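PDB 3UID: putative uncharacterized protein from Mycobacterium smegmatis, which probably acts as a type II toxin, as its Mycobacterium tuberculosis homologue Rv2035 does in the hypoxic response, and belongs to the AHA1 family of the SRPBCC superfamily. Local coordinates for residues T12-I17 / T125-Y130; G60-F65 / G76-T81; F89-G94 / S109-T114. One frame throughout, in Å; residues are numbered along the deposited sequence.

In the fold
All three contacts are pairings of neighbouring strands in one antiparallel sheet, the curved sheet of an SRPBCC (Bet v 1-like) fold. Contact 1 joins strands 14-21 and 121-129, contact 2 61-67 and 73-84, contact 3 88-96 and 109-118. Contact 3 lies between the others, its centre about 9 Å from that of contact 1 and about 10 Å from that of contact 2; the centres of contacts 1 and 2 are about 18 Å apart. Ring contacts link them on one face: Tyr126 meets Tyr113, and Phe91 stacks on Trp78. A polar link joins that face too, Tyr64 OH to Asp93 OD1 at 2.7 Å. Along the chain, contacts 2 and 3 follow one another inside the loop closed by contact 1.

Contact 1: residues T12-I17 / T125-Y130; sequences TLTLTI and TYVGTY
Residues 14-17 and 125-129 pair as antiparallel strands, tying the N-terminal part of the SRPBCC sheet to the strand that precedes the C-terminal helices. The backbone ladder is regular. Leu15 and Gly128 exchange two hydrogen bonds, Ile17 and Tyr126 exchange two more, and Tyr130 N extends the ladder just past the strands with a bond to Leu13 O at 2.9 Å. Leu13 and Thr14 both face Asp9 in a G1 beta bulge, and Leu13 adopts the positive phi (55°) usual at its first position. Between the N-H bonds, Thr14 CA and Thr16 CA make CA-H...O contacts with Gly128 O and Tyr126 O.

Threonines and Val127 share one face. Thr14 and Thr129 stand side by side, Thr14 CG2 lying 3.5 Å from Thr129 OG1. Thr16 OG1 rests against both methyls of Val127, while its CG2, anti to the backbone N, meets Thr125 CG2 at 3.7 Å. Thr12 OG1, in the turn, and Thr14 OG1 are hydrogen-bonded at 2.7 Å.

On the other face, Leu15 and Ile17 pack against helix 144-158, and Tyr130 lies against helix 133-141. Leu15 CB touches Tyr130 CE2 obliquely at 4.3 Å. The Tyr126 hydroxyl hydrogen-bonds Tyr32 OH, and at the near end of the same ring CD2 sits 3.3 Å from Ile17 O, which lies at the ring edge, in its plane.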
ATOM      1  N   THR A  12       4.877 -17.893   7.791  1.00 13.86           N
ATOM      2  CA  THR A  12       5.221 -16.626   8.433  1.00 12.72           C
ATOM      3  C   THR A  12       4.025 -15.681   8.592  1.00 12.57           C
ATOM      4  O   THR A  12       4.167 -14.565   9.108  1.00 12.99           O
ATOM      5  CB  THR A  12       6.327 -15.889   7.651  1.00 16.63           C
ATOM      6  OG1 THR A  12       5.980 -15.842   6.265  1.00 13.56           O
ATOM      7  CG2 THR A  12       7.652 -16.628   7.784  1.00 16.58           C
ATOM      8  N   LEU A  13       2.864 -16.126   8.127  1.00 10.96           N
ATOM      9  CA  LEU A  13       1.670 -15.289   8.122  1.00  8.25           C
ATOM     10  C   LEU A  13       1.936 -13.984   7.378  1.00 12.03           C
ATOM     11  O   LEU A  13       1.508 -12.912   7.808  1.00 10.29           O
ATOM     12  CB  LEU A  13       1.202 -14.996   9.547  1.00 13.15           C
ATOM     13  CG  LEU A  13       0.903 -16.223  10.405  1.00 16.84           C
ATOM     14  CD1 LEU A  13       0.496 -15.794  11.806  1.00 15.87           C
ATOM     15  CD2 LEU A  13      -0.170 -17.088   9.756  1.00 17.66           C
ATOM     16  N   THR A  14       2.630 -14.083   6.249  1.00  9.83           N
ATOM     17  CA  THR A  14       2.931 -12.901   5.450  1.00  9.34           C
ATOM     18  C   THR A  14       2.280 -12.940   4.081  1.00  8.13           C
ATOM     19  O   THR A  14       2.103 -14.009   3.491  1.00  9.26           O
ATOM     20  CB  THR A  14       4.449 -12.670   5.262  1.00  9.68           C
ATOM     21  OG1 THR A  14       5.064 -13.835   4.698  1.00  8.91           O
ATOM     22  CG2 THR A  14       5.106 -12.344   6.599  1.00 10.61           C
ATOM     23  N   LEU A  15       1.902 -11.761   3.604  1.00 10.30           N
ATOM     24  CA  LEU A  15       1.528 -11.572   2.205  1.00  7.90           C
ATOM     25  C   LEU A  15       2.508 -10.591   1.582  1.00  6.62           C
ATOM     26  O   LEU A  15       2.607  -9.443   2.010  1.00  9.86           O
ATOM     27  CB  LEU A  15       0.094 -11.048   2.083  1.00 10.29           C
ATOM     28  CG  LEU A  15      -0.314 -10.626   0.672  1.00 11.35           C
ATOM     29  CD1 LEU A  15      -0.340 -11.821  -0.269  1.00 17.27           C
ATOM     30  CD2 LEU A  15      -1.671  -9.945   0.695  1.00 12.65           C
ATOM     31  N   THR A  16       3.266 -11.067   0.599  1.00  6.32           N
ATOM     32  CA  THR A  16       4.289 -10.260  -0.046  1.00  5.63           C
ATOM     33  C   THR A  16       3.935 -10.045  -1.505  1.00  7.54           C
ATOM     34  O   THR A  16       3.666 -11.001  -2.238  1.00  8.85           O
ATOM     35  CB  THR A  16       5.672 -10.926   0.077  1.00  8.72           C
ATOM     36  OG1 THR A  16       6.004 -11.066   1.465  1.00 10.75           O
ATOM     37  CG2 THR A  16       6.727 -10.071  -0.582  1.00  9.69           C
ATOM     38  N   ILE A  17       3.879  -8.782  -1.901  1.00  6.57           N
ATOM     39  CA  ILE A  17       3.670  -8.435  -3.294  1.00  6.92           C
ATOM     40  C   ILE A  17       4.942  -7.766  -3.803  1.00  8.99           C
ATOM     41  O   ILE A  17       5.513  -6.891  -3.145  1.00  9.76           O
ATOM     42  CB  ILE A  17       2.451  -7.523  -3.454  1.00 10.68           C
ATOM     43  CG1 ILE A  17       1.205  -8.257  -2.944  1.00 12.07           C
ATOM     44  CG2 ILE A  17       2.299  -7.106  -4.911  1.00 11.40           C
ATOM     45  CD1 ILE A  17      -0.106  -7.610  -3.324  1.00 21.22           C
ATOM     46  N   THR A 125       9.165  -4.224  -2.876  1.00  8.22           N
ATOM     47  CA  THR A 125       8.685  -5.381  -2.145  1.00  8.48           C
ATOM     48  C   THR A 125       7.822  -4.896  -0.995  1.00  8.92           C
ATOM     49  O   THR A 125       8.282  -4.116  -0.157  1.00  8.40           O
ATOM     50  CB  THR A 125       9.844  -6.226  -1.607  1.00 11.26           C
ATOM     51  OG1 THR A 125      10.696  -6.609  -2.703  1.00 12.87           O
ATOM     52  CG2 THR A 125       9.318  -7.474  -0.923  1.00 11.56           C
ATOM     53  N   TYR A 126       6.568  -5.329  -0.986  1.00  8.11           N
ATOM     54  CA  TYR A 126       5.613  -4.924   0.030  1.00  6.02           C
ATOM     55  C   TYR A 126       5.267  -6.140   0.887  1.00  6.47           C
ATOM     56  O   TYR A 126       4.573  -7.052   0.426  1.00  8.44           O
ATOM     57  CB  TYR A 126       4.338  -4.407  -0.638  1.00  5.89           C
ATOM     58  CG  TYR A 126       4.532  -3.331  -1.705  1.00  7.95           C
ATOM     59  CD1 TYR A 126       4.436  -1.984  -1.383  1.00  6.82           C
ATOM     60  CD2 TYR A 126       4.773  -3.672  -3.034  1.00  7.94           C
ATOM     61  CE1 TYR A 126       4.566  -0.997  -2.368  1.00  7.63           C
ATOM     62  CE2 TYR A 126       4.915  -2.694  -4.028  1.00  9.98           C
ATOM     63  CZ  TYR A 126       4.811  -1.362  -3.681  1.00  7.73           C
ATOM     64  OH  TYR A 126       4.953  -0.381  -4.647  1.00  8.96           O
ATOM     65  N   VAL A 127       5.757  -6.149   2.121  1.00  7.20           N
ATOM     66  CA  VAL A 127       5.589  -7.303   3.004  1.00  7.23           C
ATOM     67  C   VAL A 127       4.657  -6.959   4.156  1.00  7.78           C
ATOM     68  O   VAL A 127       4.970  -6.092   4.976  1.00  8.13           O
ATOM     69  CB  VAL A 127       6.927  -7.788   3.606  1.00  6.93           C
ATOM     70  CG1 VAL A 127       6.706  -9.003   4.514  1.00  8.44           C
ATOM     71  CG2 VAL A 127       7.946  -8.115   2.503  1.00 10.35           C
ATOM     72  N   GLY A 128       3.527  -7.654   4.214  1.00  5.14           N
ATOM     73  CA  GLY A 128       2.550  -7.486   5.282  1.00  7.20           C
ATOM     74  C   GLY A 128       2.541  -8.710   6.171  1.00  7.65           C
ATOM     75  O   GLY A 128       2.427  -9.833   5.673  1.00  8.85           O
ATOM     76  N   THR A 129       2.650  -8.492   7.479  1.00  8.64           N
ATOM     77  CA  THR A 129       2.722  -9.570   8.454  1.00 11.40           C
ATOM     78  C   THR A 129       1.480  -9.502   9.327  1.00 11.09           C
ATOM     79  O   THR A 129       1.153  -8.442   9.874  1.00  9.68           O
ATOM     80  CB  THR A 129       3.973  -9.443   9.329  1.00 10.11           C
ATOM     81  OG1 THR A 129       5.148  -9.463   8.509  1.00 10.76           O
ATOM     82  CG2 THR A 129       4.040 -10.593  10.344  1.00 10.24           C
ATOM     83  N   TYR A 130       0.794 -10.636   9.463  1.00  9.37           N
ATOM     84  CA  TYR A 130      -0.518 -10.672  10.111  1.00  7.66           C
ATOM     85  C   TYR A 130      -0.517 -11.425  11.442  1.00 12.38           C
ATOM     86  O   TYR A 130       0.348 -12.268  11.684  1.00 13.30           O
ATOM     87  CB  TYR A 130      -1.548 -11.253   9.135  1.00  9.11           C
ATOM     88  CG  TYR A 130      -1.804 -10.329   7.973  1.00 12.22           C
ATOM     89  CD1 TYR A 130      -2.920  -9.501   7.953  1.00 13.31           C
ATOM     90  CD2 TYR A 130      -0.899 -10.234   6.918  1.00 12.13           C
ATOM     91  CE1 TYR A 130      -3.143  -8.636   6.904  1.00 16.33           C
ATOM     92  CE2 TYR A 130      -1.118  -9.369   5.865  1.00 12.39           C
ATOM     93  CZ  TYR A 130      -2.239  -8.567   5.869  1.00 12.87           C
ATOM     94  OH  TYR A 130      -2.465  -7.701   4.820  1.00 17.21           O
TER

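Contact 2: residues G60-F65 / G76-T81; sequences GRVTYF and GYWEIT
Tyr64 lays its ring over Gly76 in the hairpin formed by strands 61-67 and 73-84. With no side chain at Gly76 to stand in its way, the ring folds across the neighbouring strand: its CG stands between the backbone N and carbonyl carbon (chi1 57°), and Gly76 CA lies 3.8 Å from the ring centroid, over the face, as a CH-pi contact. The CE1 edge of the same ring turns to the face of Trp78 in an offset edge-to-face pair, planes at 73°, with Tyr64 CE1 3.6 Å from Trp78 CD1. Beside the indole, Val62 CG2 fills the angle between Trp78 CE3, at 4.0 Å, and Ile80 CD1, at 4.2 Å.

On the opposite face, Arg61 runs alongside Tyr77 and Glu79. Its NH2 lies 3.2 Å from Glu79 OE2, a salt bridge of charges alone, since the oxygen stands well out of the guanidinium plane. The ladder beneath includes a short bond from Trp78 N to Val62 O, 2.7 Å.

Strand 50-54 flanks the hairpin on one side, where Thr63 OG1 accepts a hydrogen bond from Asp53 N. Strand 88-96 flanks it on the other, and Trp42, at the end of helix 35-42, meets the rings of Tyr64 and Trp78.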
ATOM      1  N   GLY A  60       4.424   9.306  12.828  1.00 13.63           N
ATOM      2  CA  GLY A  60       3.414   9.975  12.032  1.00 15.38           C
ATOM      3  C   GLY A  60       2.263   9.052  11.696  1.00 12.96           C
ATOM      4  O   GLY A  60       2.303   7.859  11.993  1.00 13.16           O
ATOM      5  N   ARG A  61       1.222   9.620  11.100  1.00 13.36           N
ATOM      6  CA  ARG A  61       0.076   8.848  10.645  1.00 10.51           C
ATOM      7  C   ARG A  61      -0.265   9.180   9.204  1.00 10.82           C
ATOM      8  O   ARG A  61      -0.073  10.313   8.742  1.00 14.10           O
ATOM      9  CB  ARG A  61      -1.145   9.131  11.519  1.00 17.67           C
ATOM     10  CG  ARG A  61      -1.096   8.486  12.862  1.00 25.71           C
ATOM     11  CD  ARG A  61      -2.463   8.505  13.515  1.00 32.99           C
ATOM     12  NE  ARG A  61      -2.408   7.902  14.841  1.00 30.83           N
ATOM     13  CZ  ARG A  61      -3.125   6.851  15.223  1.00 24.82           C
ATOM     14  NH1 ARG A  61      -3.986   6.283  14.383  1.00 23.06           N
ATOM     15  NH2 ARG A  61      -2.995   6.386  16.459  1.00 23.87           N
ATOM     16  N   VAL A  62      -0.771   8.180   8.492  1.00  8.99           N
ATOM     17  CA  VAL A  62      -1.441   8.400   7.215  1.00 11.18           C
ATOM     18  C   VAL A  62      -2.854   7.871   7.364  1.00 12.86           C
ATOM     19  O   VAL A  62      -3.053   6.736   7.797  1.00 11.53           O
ATOM     20  CB  VAL A  62      -0.756   7.672   6.058  1.00 11.24           C
ATOM     21  CG1 VAL A  62      -1.509   7.924   4.742  1.00 12.74           C
ATOM     22  CG2 VAL A  62       0.705   8.102   5.944  1.00 11.04           C
ATOM     23  N   THR A  63      -3.837   8.684   7.008  1.00  8.58           N
ATOM     24  CA  THR A  63      -5.236   8.236   7.064  1.00 10.90           C
ATOM     25  C   THR A  63      -5.871   8.357   5.693  1.00 11.22           C
ATOM     26  O   THR A  63      -5.580   9.288   4.956  1.00  9.41           O
ATOM     27  CB  THR A  63      -6.056   9.011   8.101  1.00 10.76           C
ATOM     28  OG1 THR A  63      -6.094  10.410   7.760  1.00 11.47           O
ATOM     29  CG2 THR A  63      -5.427   8.844   9.477  1.00 11.05           C
ATOM     30  N   TYR A  64      -6.721   7.409   5.329  1.00  7.16           N
ATOM     31  CA  TYR A  64      -7.192   7.357   3.943  1.00 10.88           C
ATOM     32  C   TYR A  64      -8.573   6.733   3.780  1.00 14.59           C
ATOM     33  O   TYR A  64      -9.022   5.923   4.611  1.00 11.88           O
ATOM     34  CB  TYR A  64      -6.199   6.557   3.088  1.00 13.17           C
ATOM     35  CG  TYR A  64      -5.960   5.157   3.601  1.00  9.95           C
ATOM     36  CD1 TYR A  64      -4.842   4.868   4.376  1.00 11.50           C
ATOM     37  CD2 TYR A  64      -6.871   4.135   3.349  1.00 17.45           C
ATOM     38  CE1 TYR A  64      -4.620   3.588   4.865  1.00 16.00           C
ATOM     39  CE2 TYR A  64      -6.658   2.853   3.843  1.00 16.41           C
ATOM     40  CZ  TYR A  64      -5.524   2.592   4.591  1.00 17.64           C
ATOM     41  OH  TYR A  64      -5.307   1.325   5.089  1.00 24.96           O
ATOM     42  N   PHE A  65      -9.240   7.118   2.701  1.00  9.30           N
ATOM     43  CA  PHE A  65     -10.433   6.423   2.236  1.00 11.31           C
ATOM     44  C   PHE A  65     -10.100   5.740   0.926  1.00 14.89           C
ATOM     45  O   PHE A  65      -9.385   6.300   0.093  1.00 10.03           O
ATOM     46  CB  PHE A  65     -11.590   7.396   1.987  1.00  9.51           C
ATOM     47  CG  PHE A  65     -12.026   8.158   3.201  1.00  7.37           C
ATOM     48  CD1 PHE A  65     -12.258   7.507   4.394  1.00  9.90           C
ATOM     49  CD2 PHE A  65     -12.209   9.533   3.140  1.00 12.27           C
ATOM     50  CE1 PHE A  65     -12.674   8.208   5.513  1.00 12.89           C
ATOM     51  CE2 PHE A  65     -12.629  10.243   4.255  1.00 16.42           C
ATOM     52  CZ  PHE A  65     -12.857   9.575   5.446  1.00 12.95           C
ATOM     53  N   GLY A  76      -8.929   3.531   6.482  1.00  9.33           N
ATOM     54  CA  GLY A  76      -7.801   2.861   7.085  1.00 11.99           C
ATOM     55  C   GLY A  76      -6.807   3.888   7.560  1.00 12.80           C
ATOM     56  O   GLY A  76      -6.929   5.084   7.265  1.00  9.67           O
ATOM     57  N   TYR A  77      -5.828   3.430   8.327  1.00  9.50           N
ATOM     58  CA  TYR A  77      -4.791   4.326   8.802  1.00  9.61           C
ATOM     59  C   TYR A  77      -3.478   3.584   8.925  1.00  8.08           C
ATOM     60  O   TYR A  77      -3.447   2.381   9.170  1.00  9.35           O
ATOM     61  CB  TYR A  77      -5.180   4.945  10.156  1.00 12.21           C
ATOM     62  CG  TYR A  77      -5.427   3.903  11.225  1.00 12.42           C
ATOM     63  CD1 TYR A  77      -4.409   3.501  12.076  1.00 14.03           C
ATOM     64  CD2 TYR A  77      -6.665   3.294  11.353  1.00 16.36           C
ATOM     65  CE1 TYR A  77      -4.625   2.529  13.043  1.00 17.30           C
ATOM     66  CE2 TYR A  77      -6.888   2.322  12.310  1.00 15.79           C
ATOM     67  CZ  TYR A  77      -5.868   1.951  13.157  1.00 20.46           C
ATOM     68  OH  TYR A  77      -6.096   0.986  14.115  1.00 24.42           O
ATOM     69  N   TRP A  78      -2.394   4.325   8.738  1.00  7.93           N
ATOM     70  CA  TRP A  78      -1.056   3.802   8.957  1.00  8.06           C
ATOM     71  C   TRP A  78      -0.449   4.528  10.154  1.00 11.26           C
ATOM     72  O   TRP A  78      -0.502   5.760  10.225  1.00 12.27           O
ATOM     73  CB  TRP A  78      -0.183   4.070   7.741  1.00  9.76           C
ATOM     74  CG  TRP A  78      -0.534   3.351   6.473  1.00  7.61           C
ATOM     75  CD1 TRP A  78      -1.511   2.414   6.276  1.00  5.63           C
ATOM     76  CD2 TRP A  78       0.110   3.525   5.215  1.00  9.65           C
ATOM     77  NE1 TRP A  78      -1.498   1.982   4.973  1.00 10.38           N
ATOM     78  CE2 TRP A  78      -0.514   2.654   4.299  1.00  9.36           C
ATOM     79  CE3 TRP A  78       1.174   4.323   4.777  1.00 10.62           C
ATOM     80  CZ2 TRP A  78      -0.129   2.583   2.957  1.00  9.14           C
ATOM     81  CZ3 TRP A  78       1.562   4.240   3.447  1.00 10.43           C
ATOM     82  CH2 TRP A  78       0.920   3.366   2.559  1.00 10.16           C
ATOM     83  N   GLU A  79       0.132   3.774  11.089  1.00 10.09           N
ATOM     84  CA  GLU A  79       0.998   4.363  12.111  1.00  7.98           C
ATOM     85  C   GLU A  79       2.427   4.093  11.677  1.00 10.40           C
ATOM     86  O   GLU A  79       2.876   2.944  11.678  1.00  9.35           O
ATOM     87  CB  GLU A  79       0.730   3.760  13.496  1.00  9.89           C
ATOM     88  CG  GLU A  79      -0.706   3.937  13.983  1.00 13.03           C
ATOM     89  CD  GLU A  79      -0.946   3.360  15.371  1.00 16.85           C
ATOM     90  OE1 GLU A  79       0.014   2.892  16.023  1.00 20.58           O
ATOM     91  OE2 GLU A  79      -2.114   3.382  15.814  1.00 17.76           O
ATOM     92  N   ILE A  80       3.134   5.149  11.281  1.00  8.62           N
ATOM     93  CA  ILE A  80       4.490   5.006  10.760  1.00  8.92           C
ATOM     94  C   ILE A  80       5.480   4.698  11.878  1.00  9.01           C
ATOM     95  O   ILE A  80       5.549   5.420  12.875  1.00 13.19           O
ATOM     96  CB  ILE A  80       4.940   6.270   9.994  1.00  8.00           C
ATOM     97  CG1 ILE A  80       3.882   6.687   8.971  1.00  8.83           C
ATOM     98  CG2 ILE A  80       6.283   6.041   9.322  1.00  9.55           C
ATOM     99  CD1 ILE A  80       3.585   5.667   7.902  1.00  9.96           C
ATOM    100  N   THR A  81       6.242   3.617  11.711  1.00  9.11           N
ATOM    101  CA  THR A  81       7.214   3.235  12.729  1.00  8.25           C
ATOM    102  C   THR A  81       8.680   3.479  12.342  1.00  9.22           C
ATOM    103  O   THR A  81       9.525   3.683  13.217  1.00 13.96           O
ATOM    104  CB  THR A  81       7.038   1.770  13.151  1.00 11.70           C
ATOM    105  OG1 THR A  81       7.212   0.929  12.008  1.00 12.01           O
ATOM    106  CG2 THR A  81       5.651   1.545  13.755  1.00 18.01           C
TER

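Contact 3: residues F89-G94 / S109-T114; sequences FSFLDG and STNVYT
Tyr113 O is gripped by two donors, Phe89 N at 3.1 Å from across the contact and the hydroxyl OG of Ser88. Tyr113 N returns a bond to Phe89 O. Similar reciprocal pairs join Phe91 with Asn111 and Asp93 with Ser109, completing an antiparallel ladder between strands 88-96 and 109-118 of the SRPBCC sheet. The bond from Asn111 N to Phe91 O is short, 2.8 Å, but bent, with an angle at hydrogen of 133°.

Phe89, Phe91 and Tyr113 form an aromatic cluster on one face. Phe91 points its edge at the face of Tyr113, planes at 79°, with Phe91 CZ 3.6 Å from Tyr113 CZ. One face of the Phe91 ring receives Asn111 CB, 3.6 Å from the ring centroid, in a CH-pi contact. The Phe89 ring meets Tyr113 obliquely, its CZ 3.4 Å from Tyr113 CD2. Both phenylalanines have chi1 near +60°, which swings their rings toward the partner strand.

On the reverse face, Leu92 CD2 presses on Thr110 CG2 at a tight 3.4 Å, and Ser90 OG faces both methyls of Val112, 3.7 Å from Val112 CG1 and CG2 alike.

Asp93 shares the aromatic face, and the Tyr64 hydroxyl bonded to its OD1 probably offsets the cost of setting a carboxylate beside these rings.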
ATOM      1  N   PHE A  89      10.141   2.173   4.221  1.00  8.56           N
ATOM      2  CA  PHE A  89       9.403   2.647   5.388  1.00  7.52           C
ATOM      3  C   PHE A  89       8.568   1.519   5.969  1.00  7.98           C
ATOM      4  O   PHE A  89       8.288   0.529   5.287  1.00  8.63           O
ATOM      5  CB  PHE A  89       8.613   3.957   5.140  1.00  6.55           C
ATOM      6  CG  PHE A  89       7.449   3.835   4.182  1.00  7.10           C
ATOM      7  CD1 PHE A  89       6.164   3.605   4.660  1.00  7.23           C
ATOM      8  CD2 PHE A  89       7.635   3.983   2.815  1.00  8.18           C
ATOM      9  CE1 PHE A  89       5.074   3.517   3.786  1.00  8.61           C
ATOM     10  CE2 PHE A  89       6.547   3.898   1.934  1.00  8.25           C
ATOM     11  CZ  PHE A  89       5.263   3.663   2.428  1.00 10.11           C
ATOM     12  N   SER A  90       8.225   1.643   7.245  1.00  7.71           N
ATOM     13  CA  SER A  90       7.527   0.583   7.959  1.00  6.60           C
ATOM     14  C   SER A  90       6.365   1.179   8.716  1.00  5.09           C
ATOM     15  O   SER A  90       6.444   2.325   9.172  1.00  8.73           O
ATOM     16  CB  SER A  90       8.474  -0.095   8.942  1.00 11.13           C
ATOM     17  OG  SER A  90       9.588  -0.663   8.267  1.00 13.12           O
ATOM     18  N   PHE A  91       5.294   0.406   8.876  1.00  6.85           N
ATOM     19  CA  PHE A  91       4.093   0.941   9.507  1.00  9.36           C
ATOM     20  C   PHE A  91       3.144  -0.145   9.963  1.00  8.23           C
ATOM     21  O   PHE A  91       3.179  -1.282   9.462  1.00  9.58           O
ATOM     22  CB  PHE A  91       3.344   1.902   8.559  1.00 10.15           C
ATOM     23  CG  PHE A  91       2.866   1.258   7.277  1.00  7.94           C
ATOM     24  CD1 PHE A  91       1.589   0.710   7.186  1.00  6.44           C
ATOM     25  CD2 PHE A  91       3.703   1.215   6.161  1.00  7.15           C
ATOM     26  CE1 PHE A  91       1.151   0.118   5.992  1.00  5.23           C
ATOM     27  CE2 PHE A  91       3.280   0.628   4.957  1.00  7.59           C
ATOM     28  CZ  PHE A  91       2.002   0.094   4.872  1.00  5.34           C
ATOM     29  N   LEU A  92       2.301   0.214  10.920  1.00  6.40           N
ATOM     30  CA  LEU A  92       1.187  -0.639  11.315  1.00  9.82           C
ATOM     31  C   LEU A  92      -0.061  -0.146  10.584  1.00  7.70           C
ATOM     32  O   LEU A  92      -0.286   1.051  10.463  1.00  9.74           O
ATOM     33  CB  LEU A  92       0.981  -0.559  12.831  1.00 12.10           C
ATOM     34  CG  LEU A  92       2.256  -0.791  13.636  1.00 15.56           C
ATOM     35  CD1 LEU A  92       2.114  -0.300  15.065  1.00 17.81           C
ATOM     36  CD2 LEU A  92       2.643  -2.258  13.587  1.00 24.92           C
ATOM     37  N   ASP A  93      -0.863  -1.066  10.069  1.00  8.21           N
ATOM     38  CA  ASP A  93      -2.058  -0.671   9.321  1.00  9.98           C
ATOM     39  C   ASP A  93      -3.332  -1.229   9.944  1.00 12.21           C
ATOM     40  O   ASP A  93      -3.388  -2.407  10.302  1.00  9.27           O
ATOM     41  CB  ASP A  93      -1.917  -1.137   7.870  1.00 11.51           C
ATOM     42  CG  ASP A  93      -3.189  -0.958   7.072  1.00 27.33           C
ATOM     43  OD1 ASP A  93      -3.549   0.201   6.779  1.00 24.18           O
ATOM     44  OD2 ASP A  93      -3.839  -1.978   6.748  1.00 39.93           O
ATOM     45  N   GLY A  94      -4.350  -0.376  10.063  1.00  8.59           N
ATOM     46  CA  GLY A  94      -5.628  -0.787  10.616  1.00 11.00           C
ATOM     47  C   GLY A  94      -6.818  -0.323   9.793  1.00 10.12           C
ATOM     48  O   GLY A  94      -6.730   0.677   9.087  1.00 12.95           O
ATOM     49  N   SER A 109      -2.013  -5.040  10.980  1.00  9.23           N
ATOM     50  CA  SER A 109      -0.935  -5.771  10.338  1.00  9.23           C
ATOM     51  C   SER A 109       0.314  -4.908  10.454  1.00  8.66           C
ATOM     52  O   SER A 109       0.215  -3.693  10.663  1.00 10.00           O
ATOM     53  CB  SER A 109      -1.280  -6.035   8.866  1.00 14.11           C
ATOM     54  OG  SER A 109      -1.486  -4.817   8.156  1.00 14.98           O
ATOM     55  N   THR A 110       1.483  -5.539  10.380  1.00  8.51           N
ATOM     56  CA  THR A 110       2.750  -4.811  10.350  1.00  7.15           C
ATOM     57  C   THR A 110       3.302  -4.895   8.930  1.00 11.97           C
ATOM     58  O   THR A 110       3.200  -5.923   8.281  1.00 14.15           O
ATOM     59  CB  THR A 110       3.758  -5.381  11.360  1.00 17.55           C
ATOM     60  OG1 THR A 110       4.236  -6.656  10.914  1.00 23.74           O
ATOM     61  CG2 THR A 110       3.108  -5.544  12.710  1.00 16.59           C
ATOM     62  N   ASN A 111       3.882  -3.809   8.442  1.00  7.40           N
ATOM     63  CA  ASN A 111       4.198  -3.710   7.030  1.00  7.27           C
ATOM     64  C   ASN A 111       5.552  -3.093   6.829  1.00  7.05           C
ATOM     65  O   ASN A 111       5.914  -2.162   7.545  1.00 10.37           O
ATOM     66  CB  ASN A 111       3.161  -2.834   6.343  1.00  6.81           C
ATOM     67  CG  ASN A 111       1.767  -3.352   6.544  1.00 11.19           C
ATOM     68  OD1 ASN A 111       1.114  -3.069   7.562  1.00 11.76           O
ATOM     69  ND2 ASN A 111       1.305  -4.144   5.598  1.00 10.35           N
ATOM     70  N   VAL A 112       6.305  -3.636   5.872  1.00  6.47           N
ATOM     71  CA  VAL A 112       7.564  -3.048   5.446  1.00  7.39           C
ATOM     72  C   VAL A 112       7.585  -2.924   3.922  1.00  7.63           C
ATOM     73  O   VAL A 112       7.457  -3.921   3.210  1.00  8.87           O
ATOM     74  CB  VAL A 112       8.770  -3.872   5.883  1.00  7.89           C
ATOM     75  CG1 VAL A 112      10.069  -3.132   5.523  1.00 11.00           C
ATOM     76  CG2 VAL A 112       8.712  -4.142   7.375  1.00 11.10           C
ATOM     77  N   TYR A 113       7.743  -1.698   3.430  1.00  6.63           N
ATOM     78  CA  TYR A 113       7.907  -1.456   1.999  1.00  5.12           C
ATOM     79  C   TYR A 113       9.369  -1.179   1.712  1.00  9.24           C
ATOM     80  O   TYR A 113       9.983  -0.320   2.351  1.00  9.45           O
ATOM     81  CB  TYR A 113       7.115  -0.218   1.578  1.00  7.45           C
ATOM     82  CG  TYR A 113       5.604  -0.372   1.557  1.00  6.57           C
ATOM     83  CD1 TYR A 113       4.967  -1.465   2.138  1.00  6.60           C
ATOM     84  CD2 TYR A 113       4.822   0.605   0.947  1.00 10.53           C
ATOM     85  CE1 TYR A 113       3.561  -1.580   2.093  1.00  7.58           C
ATOM     86  CE2 TYR A 113       3.442   0.513   0.905  1.00  8.97           C
ATOM     87  CZ  TYR A 113       2.821  -0.576   1.479  1.00  9.00           C
ATOM     88  OH  TYR A 113       1.454  -0.670   1.432  1.00 12.57           O
ATOM     89  N   THR A 114       9.925  -1.898   0.744  1.00  8.81           N
ATOM     90  CA  THR A 114      11.325  -1.738   0.401  1.00  7.95           C
ATOM     91  C   THR A 114      11.483  -1.487  -1.096  1.00  9.96           C
ATOM     92  O   THR A 114      10.902  -2.207  -1.917  1.00  9.64           O
ATOM     93  CB  THR A 114      12.132  -2.963   0.857  1.00 11.06           C
ATOM     94  OG1 THR A 114      11.941  -3.142   2.264  1.00 13.18           O
ATOM     95  CG2 THR A 114      13.608  -2.780   0.567  1.00 15.50           C
TER